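Local coordinates for protein colicin B (Escherichia coli, PDB 1RH1) that kills Escherichia coli and closely related bacteria by forming channels that depolarize the cytoplasmic membrane and dissipate cellular energy, at residues I69-L74 with K137-M142; S219-D224 with S262-D267. All blocks are in the same frame, centred on the assembly; numbering follows the deposited sequence.

Contact 1. Residues I69-L74 with K137-M142; sequences IRRIIL and KIIRLM
Ile72 and Met142 pack on one face of an antiparallel strand pair, 70-73 against 139-142, whose axes run 145° apart within the mixed sheet of the N-terminal half of colicin B. The two are diagonal neighbours, since the bridges pair Ile72 with Arg140 and Arg70 with Met142. Met142 is extended beyond CG (chi2 -180°), which carries its thioether across the Ile72 side chain at about a right angle; Met142 SD lies 3.7 Å from Ile72 CD1. Leu64 and Trp86 add further contacts to Ile72. Both the N-H and the C=O of Ile72 pair with Arg140: Ile72 N donates to Arg140 O (2.9 Å), and Arg140 N donates to Ile72 O (2.7 Å).

The other face carries Ile139 and Arg71. Here Ile139 CG2 touches Arg71 CG at 3.6 Å and also sits over the centre of the Arg71 guanidinium, 3.9 Å above its plane.

Leu74 prolongs the pairing through Leu74 N to Ile138 O, 2.8 Å. Beside that bond Leu74 CB approaches Ile138 CB to 4.1 Å, and a water accepts from Ile138 N while donating to Leu74 O.

Polarity is thus divided: five direct backbone bonds fix the register, side chains across the pair meet mainly through carbon and sulfur, even where Ile139 CG2 covers the face of the Arg71 guanidinium, and the charged ends of Arg70 and Lys137 turn to Val63 O and Glu79.

Contact 2. Residues S219-D224 with S262-D267; sequences SPNLPD and SSNNHD
This is a small surface contact between a non-regular loop and a turn that runs into a strand, in which a cis-proline loop packs against a type I beta turn and the start of the strand that follows it. The loop, 219-224, connects strands 213-216 and 225-228; the turn, Ser262 to Asn265, leads from strand 260-262 into strand 266-271. Strands 213-216, 225-228 and 266-271 all belong to the same mixed sheet, so the contact joins the connection between the first two to the turn that enters the third.

Several measurements support this reading. The interface buries 202 Å² in all and has no clear hydrogen bond across it; the nearest CA pair, Pro220 CA and Asn264 CA, is 5.9 Å apart. The turn itself is closed only loosely, by a weak bond of 3.4 Å from Asn265 N to Ser262 O. It also lies beside the TonB box, because Ser263 OG makes a weak hydrogen bond to Ser24 N of that motif.

Pro220, preceded by a cis peptide bond, supplies most of the loop's buried surface; its CB is directed toward the turn, and the ring carbons CG and CD make the contact. Its CD meets His266 CB at 3.6 Å, the proline approaching the imidazole obliquely. The far end of that histidine has a partner elsewhere, His266 NE2 being hydrogen-bonded to Thr10 O. On the outer side, Asn221 has a positive phi (67°), and its amide crosses that of Asn264 at about a right angle, the two planes 90° apart.

At the turn's backbone, Asn264 O touches two carbons of the Pro220 ring, CG at 3.4 Å and CD at 3.5 Å.

Contact 1 is the more deeply set: seven of its twelve touching residues are buried, and regular backbone pairing joins two strands. Contact 2 lies at the surface, where one of six is buried and a loop meets a turn and strand start through proline carbons, a carbonyl oxygen and histidine CB, without a clear bond. Both reach the same mixed sheet, and their centres lie about 11 Å apart. They also touch directly. Ile138 CG2 packs on Leu222 CD1 at 3.5 Å, and Leu74 CD1 on Pro223 CG at 3.6 Å, so the loop 219-224 covers one end of the strand pair. Arg140 reaches across as well, its NH1 packing against both Leu222 and the Asn264 carbonyl.

Contact 1. Residues I69-L74 with K137-M142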
ATOM      1  N   ILE A  69     -27.049 -11.621  -0.010  1.00  4.86           N
ATOM      2  CA  ILE A  69     -27.223 -10.165  -0.015  1.00  4.51           C
ATOM      3  C   ILE A  69     -28.678  -9.737   0.017  1.00  5.54           C
ATOM      4  O   ILE A  69     -29.545 -10.292  -0.670  1.00  8.26           O
ATOM      5  CB  ILE A  69     -26.605  -9.514  -1.265  1.00  2.00           C
ATOM      6  CG1 ILE A  69     -25.157  -9.892  -1.406  1.00  2.00           C
ATOM      7  CG2 ILE A  69     -26.678  -8.008  -1.143  1.00  2.00           C
ATOM      8  CD1 ILE A  69     -24.547  -9.348  -2.697  1.00  2.29           C
ATOM      9  N   ARG A  70     -28.882  -8.698   0.843  1.00  9.39           N
ATOM     10  CA  ARG A  70     -30.176  -8.082   1.090  1.00  2.00           C
ATOM     11  C   ARG A  70     -30.117  -6.565   1.173  1.00  3.15           C
ATOM     12  O   ARG A  70     -29.246  -5.925   1.759  1.00  2.00           O
ATOM     13  CB  ARG A  70     -30.765  -8.592   2.384  1.00  2.00           C
ATOM     14  CG  ARG A  70     -31.023 -10.071   2.432  1.00  3.01           C
ATOM     15  CD  ARG A  70     -32.228 -10.490   1.630  1.00  5.30           C
ATOM     16  NE  ARG A  70     -33.017 -11.342   2.504  1.00  8.61           N
ATOM     17  CZ  ARG A  70     -34.306 -11.628   2.341  1.00  7.73           C
ATOM     18  NH1 ARG A  70     -34.995 -11.135   1.310  1.00  8.26           N
ATOM     19  NH2 ARG A  70     -34.902 -12.393   3.260  1.00  7.60           N
ATOM     20  N   ARG A  71     -31.164  -6.053   0.541  1.00  4.03           N
ATOM     21  CA  ARG A  71     -31.452  -4.648   0.410  1.00  4.38           C
ATOM     22  C   ARG A  71     -32.313  -4.225   1.594  1.00  5.28           C
ATOM     23  O   ARG A  71     -33.502  -4.541   1.721  1.00  5.12           O
ATOM     24  CB  ARG A  71     -32.117  -4.535  -0.933  1.00  7.06           C
ATOM     25  CG  ARG A  71     -32.459  -3.157  -1.388  1.00 14.34           C
ATOM     26  CD  ARG A  71     -32.756  -3.229  -2.867  1.00 16.92           C
ATOM     27  NE  ARG A  71     -33.092  -1.885  -3.301  1.00 25.87           N
ATOM     28  CZ  ARG A  71     -32.218  -1.084  -3.923  1.00 27.69           C
ATOM     29  NH1 ARG A  71     -30.968  -1.485  -4.188  1.00 30.51           N
ATOM     30  NH2 ARG A  71     -32.598   0.146  -4.284  1.00 28.79           N
ATOM     31  N   ILE A  72     -31.614  -3.564   2.521  1.00  4.02           N
ATOM     32  CA  ILE A  72     -32.174  -3.114   3.793  1.00  3.68           C
ATOM     33  C   ILE A  72     -32.309  -1.591   3.778  1.00  3.74           C
ATOM     34  O   ILE A  72     -31.399  -0.851   3.409  1.00  2.00           O
ATOM     35  CB  ILE A  72     -31.222  -3.723   4.895  1.00  2.00           C
ATOM     36  CG1 ILE A  72     -31.653  -5.157   5.018  1.00  2.00           C
ATOM     37  CG2 ILE A  72     -31.351  -3.182   6.300  1.00  2.00           C
ATOM     38  CD1 ILE A  72     -30.562  -5.999   5.641  1.00  6.60           C
ATOM     39  N   ILE A  73     -33.538  -1.166   4.125  1.00  4.80           N
ATOM     40  CA  ILE A  73     -34.000   0.219   4.040  1.00  5.28           C
ATOM     41  C   ILE A  73     -34.086   0.892   5.397  1.00  2.00           C
ATOM     42  O   ILE A  73     -34.710   0.327   6.283  1.00  7.72           O
ATOM     43  CB  ILE A  73     -35.391   0.214   3.341  1.00  2.00           C
ATOM     44  CG1 ILE A  73     -35.353  -0.450   1.990  1.00  2.00           C
ATOM     45  CG2 ILE A  73     -35.820   1.638   3.102  1.00  4.14           C
ATOM     46  CD1 ILE A  73     -36.762  -0.615   1.410  1.00  2.00           C
ATOM     47  N   LEU A  74     -33.514   2.076   5.628  1.00  2.68           N
ATOM     48  CA  LEU A  74     -33.610   2.755   6.928  1.00  4.58           C
ATOM     49  C   LEU A  74     -34.967   3.420   7.045  1.00  8.04           C
ATOM     50  O   LEU A  74     -35.422   4.030   6.073  1.00  9.49           O
ATOM     51  CB  LEU A  74     -32.515   3.805   7.056  1.00  2.44           C
ATOM     52  CG  LEU A  74     -32.326   4.534   8.365  1.00  5.11           C
ATOM     53  CD1 LEU A  74     -32.048   3.565   9.486  1.00  5.58           C
ATOM     54  CD2 LEU A  74     -31.133   5.453   8.247  1.00  6.82           C
ATOM     55  N   LYS A 137     -35.099   7.275   0.754  1.00 23.97           N
ATOM     56  CA  LYS A 137     -34.610   6.318   1.710  1.00 18.96           C
ATOM     57  C   LYS A 137     -33.133   5.985   1.570  1.00 17.54           C
ATOM     58  O   LYS A 137     -32.529   6.042   0.490  1.00 18.68           O
ATOM     59  CB  LYS A 137     -35.467   5.062   1.590  1.00 16.99           C
ATOM     60  CG  LYS A 137     -36.877   5.304   2.120  1.00  9.90           C
ATOM     61  CD  LYS A 137     -36.852   5.663   3.605  1.00  3.73           C
ATOM     62  CE  LYS A 137     -38.188   6.224   4.085  1.00  4.61           C
ATOM     63  NZ  LYS A 137     -39.299   5.322   3.813  1.00  2.24           N
ATOM     64  N   ILE A 138     -32.560   5.730   2.749  1.00 13.87           N
ATOM     65  CA  ILE A 138     -31.197   5.261   2.822  1.00  9.70           C
ATOM     66  C   ILE A 138     -31.264   3.749   2.867  1.00  7.27           C
ATOM     67  O   ILE A 138     -31.631   3.126   3.855  1.00  4.83           O
ATOM     68  CB  ILE A 138     -30.515   5.830   4.069  1.00 10.27           C
ATOM     69  CG1 ILE A 138     -30.319   7.315   3.848  1.00 10.38           C
ATOM     70  CG2 ILE A 138     -29.171   5.163   4.331  1.00 10.85           C
ATOM     71  CD1 ILE A 138     -29.782   8.000   5.110  1.00 12.39           C
ATOM     72  N   ILE A 139     -30.964   3.198   1.697  1.00  7.98           N
ATOM     73  CA  ILE A 139     -30.891   1.771   1.467  1.00  4.27           C
ATOM     74  C   ILE A 139     -29.455   1.390   1.809  1.00  5.07           C
ATOM     75  O   ILE A 139     -28.548   2.233   1.797  1.00  6.58           O
ATOM     76  CB  ILE A 139     -31.214   1.475  -0.025  1.00  7.50           C
ATOM     77  CG1 ILE A 139     -32.642   1.869  -0.342  1.00  7.36           C
ATOM     78  CG2 ILE A 139     -31.077  -0.005  -0.334  1.00  8.98           C
ATOM     79  CD1 ILE A 139     -32.717   3.245  -1.021  1.00  8.44           C
ATOM     80  N   ARG A 140     -29.264   0.107   2.155  1.00  4.66           N
ATOM     81  CA  ARG A 140     -27.955  -0.485   2.409  1.00  3.05           C
ATOM     82  C   ARG A 140     -27.937  -2.000   2.135  1.00  2.00           C
ATOM     83  O   ARG A 140     -28.788  -2.748   2.591  1.00  3.10           O
ATOM     84  CB  ARG A 140     -27.594  -0.150   3.831  1.00  2.00           C
ATOM     85  CG  ARG A 140     -26.130   0.090   3.767  1.00  2.00           C
ATOM     86  CD  ARG A 140     -25.598   1.441   4.186  1.00  2.00           C
ATOM     87  NE  ARG A 140     -26.086   2.527   3.378  1.00  2.00           N
ATOM     88  CZ  ARG A 140     -25.532   3.736   3.473  1.00  2.00           C
ATOM     89  NH1 ARG A 140     -24.515   3.969   4.304  1.00  2.00           N
ATOM     90  NH2 ARG A 140     -26.033   4.743   2.770  1.00  2.00           N
ATOM     91  N   LEU A 141     -27.050  -2.519   1.290  1.00  2.00           N
ATOM     92  CA  LEU A 141     -26.951  -3.949   1.004  1.00  2.00           C
ATOM     93  C   LEU A 141     -26.132  -4.633   2.072  1.00  2.12           C
ATOM     94  O   LEU A 141     -24.963  -4.311   2.265  1.00  3.08           O
ATOM     95  CB  LEU A 141     -26.272  -4.185  -0.319  1.00  2.00           C
ATOM     96  CG  LEU A 141     -26.981  -3.659  -1.534  1.00  2.00           C
ATOM     97  CD1 LEU A 141     -26.077  -3.785  -2.697  1.00  2.00           C
ATOM     98  CD2 LEU A 141     -28.231  -4.458  -1.823  1.00  4.61           C
ATOM     99  N   MET A 142     -26.716  -5.568   2.798  1.00  2.00           N
ATOM    100  CA  MET A 142     -25.980  -6.216   3.848  1.00  2.00           C
ATOM    101  C   MET A 142     -25.770  -7.671   3.509  1.00  2.00           C
ATOM    102  O   MET A 142     -26.631  -8.333   2.939  1.00  2.00           O
ATOM    103  CB  MET A 142     -26.738  -6.073   5.163  1.00  2.44           C
ATOM    104  CG  MET A 142     -26.762  -4.652   5.695  1.00  2.53           C
ATOM    105  SD  MET A 142     -27.633  -4.387   7.251  1.00  2.00           S
ATOM    106  CE  MET A 142     -27.211  -2.690   7.374  1.00  2.00           C
TER
HETATM  107  O   HOH W   1     -34.207   6.673   4.988  1.00  3.64           O

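Contact 2. Residues S219-D224 with S262-D267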
ATOM      1  N   SER A 219     -23.591   0.414  11.297  1.00 16.94           N
ATOM      2  CA  SER A 219     -23.431   1.838  10.969  1.00 20.83           C
ATOM      3  C   SER A 219     -23.090   2.102   9.507  1.00 15.85           C
ATOM      4  O   SER A 219     -23.835   1.534   8.698  1.00 13.93           O
ATOM      5  CB  SER A 219     -22.384   2.293  12.006  1.00 19.07           C
ATOM      6  OG  SER A 219     -22.422   3.678  12.307  1.00 25.84           O
ATOM      7  N   PRO A 220     -22.091   2.871   9.026  1.00 20.03           N
ATOM      8  CA  PRO A 220     -21.507   4.095   9.584  1.00 23.22           C
ATOM      9  C   PRO A 220     -22.369   5.316   9.315  1.00 23.55           C
ATOM     10  O   PRO A 220     -23.076   5.369   8.306  1.00 24.17           O
ATOM     11  CB  PRO A 220     -20.100   4.185   8.981  1.00 23.24           C
ATOM     12  CG  PRO A 220     -20.290   3.606   7.615  1.00 24.70           C
ATOM     13  CD  PRO A 220     -21.296   2.470   7.865  1.00 25.42           C
ATOM     14  N   ASN A 221     -22.315   6.260  10.273  1.00 23.41           N
ATOM     15  CA  ASN A 221     -23.142   7.469  10.339  1.00 21.72           C
ATOM     16  C   ASN A 221     -24.638   7.214  10.590  1.00 19.63           C
ATOM     17  O   ASN A 221     -25.363   8.072  11.094  1.00 18.30           O
ATOM     18  CB  ASN A 221     -23.027   8.298   9.050  1.00 26.35           C
ATOM     19  CG  ASN A 221     -21.641   8.867   8.791  1.00 31.83           C
ATOM     20  OD1 ASN A 221     -21.220   9.810   9.469  1.00 33.67           O
ATOM     21  ND2 ASN A 221     -20.909   8.314   7.813  1.00 34.02           N
ATOM     22  N   LEU A 222     -25.122   6.017  10.239  1.00 15.37           N
ATOM     23  CA  LEU A 222     -26.507   5.601  10.394  1.00 11.67           C
ATOM     24  C   LEU A 222     -26.784   5.034  11.782  1.00  7.79           C
ATOM     25  O   LEU A 222     -25.833   4.679  12.490  1.00 12.13           O
ATOM     26  CB  LEU A 222     -26.794   4.588   9.306  1.00  2.78           C
ATOM     27  CG  LEU A 222     -26.547   5.145   7.911  1.00  3.29           C
ATOM     28  CD1 LEU A 222     -27.052   4.142   6.928  1.00  4.86           C
ATOM     29  CD2 LEU A 222     -27.276   6.450   7.669  1.00  2.00           C
ATOM     30  N   PRO A 223     -28.025   4.958  12.276  1.00  4.79           N
ATOM     31  CA  PRO A 223     -28.306   4.373  13.567  1.00  5.80           C
ATOM     32  C   PRO A 223     -28.011   2.864  13.625  1.00  7.45           C
ATOM     33  O   PRO A 223     -27.940   2.150  12.607  1.00  6.55           O
ATOM     34  CB  PRO A 223     -29.745   4.765  13.784  1.00  3.37           C
ATOM     35  CG  PRO A 223     -30.332   4.744  12.400  1.00  2.00           C
ATOM     36  CD  PRO A 223     -29.239   5.443  11.634  1.00  7.01           C
ATOM     37  N   ASP A 224     -27.806   2.416  14.873  1.00  5.45           N
ATOM     38  CA  ASP A 224     -27.485   1.038  15.186  1.00  7.59           C
ATOM     39  C   ASP A 224     -28.505   0.054  14.616  1.00  8.29           C
ATOM     40  O   ASP A 224     -29.718   0.299  14.644  1.00  7.26           O
ATOM     41  CB  ASP A 224     -27.386   0.930  16.705  1.00 12.56           C
ATOM     42  CG  ASP A 224     -26.196   1.625  17.399  1.00 18.31           C
ATOM     43  OD1 ASP A 224     -25.798   1.166  18.471  1.00 22.37           O
ATOM     44  OD2 ASP A 224     -25.663   2.623  16.911  1.00 21.85           O
ATOM     45  N   SER A 262     -15.325   3.513  -0.175  1.00 14.78           N
ATOM     46  CA  SER A 262     -16.420   4.494  -0.080  1.00 14.47           C
ATOM     47  C   SER A 262     -16.600   4.875   1.388  1.00 15.97           C
ATOM     48  O   SER A 262     -16.545   3.983   2.243  1.00 18.60           O
ATOM     49  CB  SER A 262     -17.702   3.857  -0.647  1.00 15.91           C
ATOM     50  OG  SER A 262     -18.910   4.578  -0.439  1.00 17.42           O
ATOM     51  N   SER A 263     -16.794   6.154   1.754  1.00 15.15           N
ATOM     52  CA  SER A 263     -16.812   6.503   3.173  1.00 16.21           C
ATOM     53  C   SER A 263     -17.973   5.913   3.968  1.00 15.41           C
ATOM     54  O   SER A 263     -17.879   5.783   5.188  1.00 14.34           O
ATOM     55  CB  SER A 263     -16.837   8.020   3.348  1.00 15.50           C
ATOM     56  OG  SER A 263     -18.146   8.551   3.175  1.00 19.46           O
ATOM     57  N   ASN A 264     -19.056   5.541   3.271  1.00 15.15           N
ATOM     58  CA  ASN A 264     -20.257   5.042   3.923  1.00 12.10           C
ATOM     59  C   ASN A 264     -20.440   3.539   3.972  1.00 10.50           C
ATOM     60  O   ASN A 264     -21.464   3.043   4.441  1.00 11.66           O
ATOM     61  CB  ASN A 264     -21.460   5.697   3.253  1.00 16.23           C
ATOM     62  CG  ASN A 264     -21.530   7.214   3.454  1.00 19.31           C
ATOM     63  OD1 ASN A 264     -22.029   7.916   2.579  1.00 21.61           O
ATOM     64  ND2 ASN A 264     -21.063   7.801   4.558  1.00 16.22           N
ATOM     65  N   ASN A 265     -19.407   2.814   3.539  1.00  7.94           N
ATOM     66  CA  ASN A 265     -19.308   1.354   3.589  1.00  4.15           C
ATOM     67  C   ASN A 265     -18.484   0.811   4.771  1.00  5.51           C
ATOM     68  O   ASN A 265     -17.411   1.324   5.104  1.00  2.00           O
ATOM     69  CB  ASN A 265     -18.694   0.842   2.281  1.00  5.26           C
ATOM     70  CG  ASN A 265     -19.562   0.975   1.041  1.00  5.44           C
ATOM     71  OD1 ASN A 265     -19.143   0.761  -0.099  1.00  5.58           O
ATOM     72  ND2 ASN A 265     -20.812   1.344   1.254  1.00 11.64           N
ATOM     73  N   HIS A 266     -18.982  -0.268   5.403  1.00  4.33           N
ATOM     74  CA  HIS A 266     -18.339  -0.871   6.563  1.00  3.92           C
ATOM     75  C   HIS A 266     -18.681  -2.334   6.692  1.00  2.00           C
ATOM     76  O   HIS A 266     -19.728  -2.788   6.247  1.00  2.00           O
ATOM     77  CB  HIS A 266     -18.776  -0.169   7.846  1.00  2.32           C
ATOM     78  CG  HIS A 266     -17.659   0.065   8.847  1.00  8.07           C
ATOM     79  ND1 HIS A 266     -17.713  -0.189  10.150  1.00 10.93           N
ATOM     80  CD2 HIS A 266     -16.400   0.590   8.567  1.00 12.35           C
ATOM     81  CE1 HIS A 266     -16.531   0.167  10.637  1.00 12.77           C
ATOM     82  NE2 HIS A 266     -15.731   0.636   9.697  1.00  8.77           N
ATOM     83  N   ASP A 267     -17.722  -3.059   7.276  1.00  5.35           N
ATOM     84  CA  ASP A 267     -17.869  -4.461   7.686  1.00  7.43           C
ATOM     85  C   ASP A 267     -17.292  -4.617   9.084  1.00  4.26           C
ATOM     86  O   ASP A 267     -16.249  -4.041   9.412  1.00  6.88           O
ATOM     87  CB  ASP A 267     -17.135  -5.444   6.758  1.00  6.85           C
ATOM     88  CG  ASP A 267     -15.648  -5.239   6.446  1.00  7.58           C
ATOM     89  OD1 ASP A 267     -15.042  -6.150   5.876  1.00  2.00           O
ATOM     90  OD2 ASP A 267     -15.102  -4.174   6.749  1.00 13.32           O
TER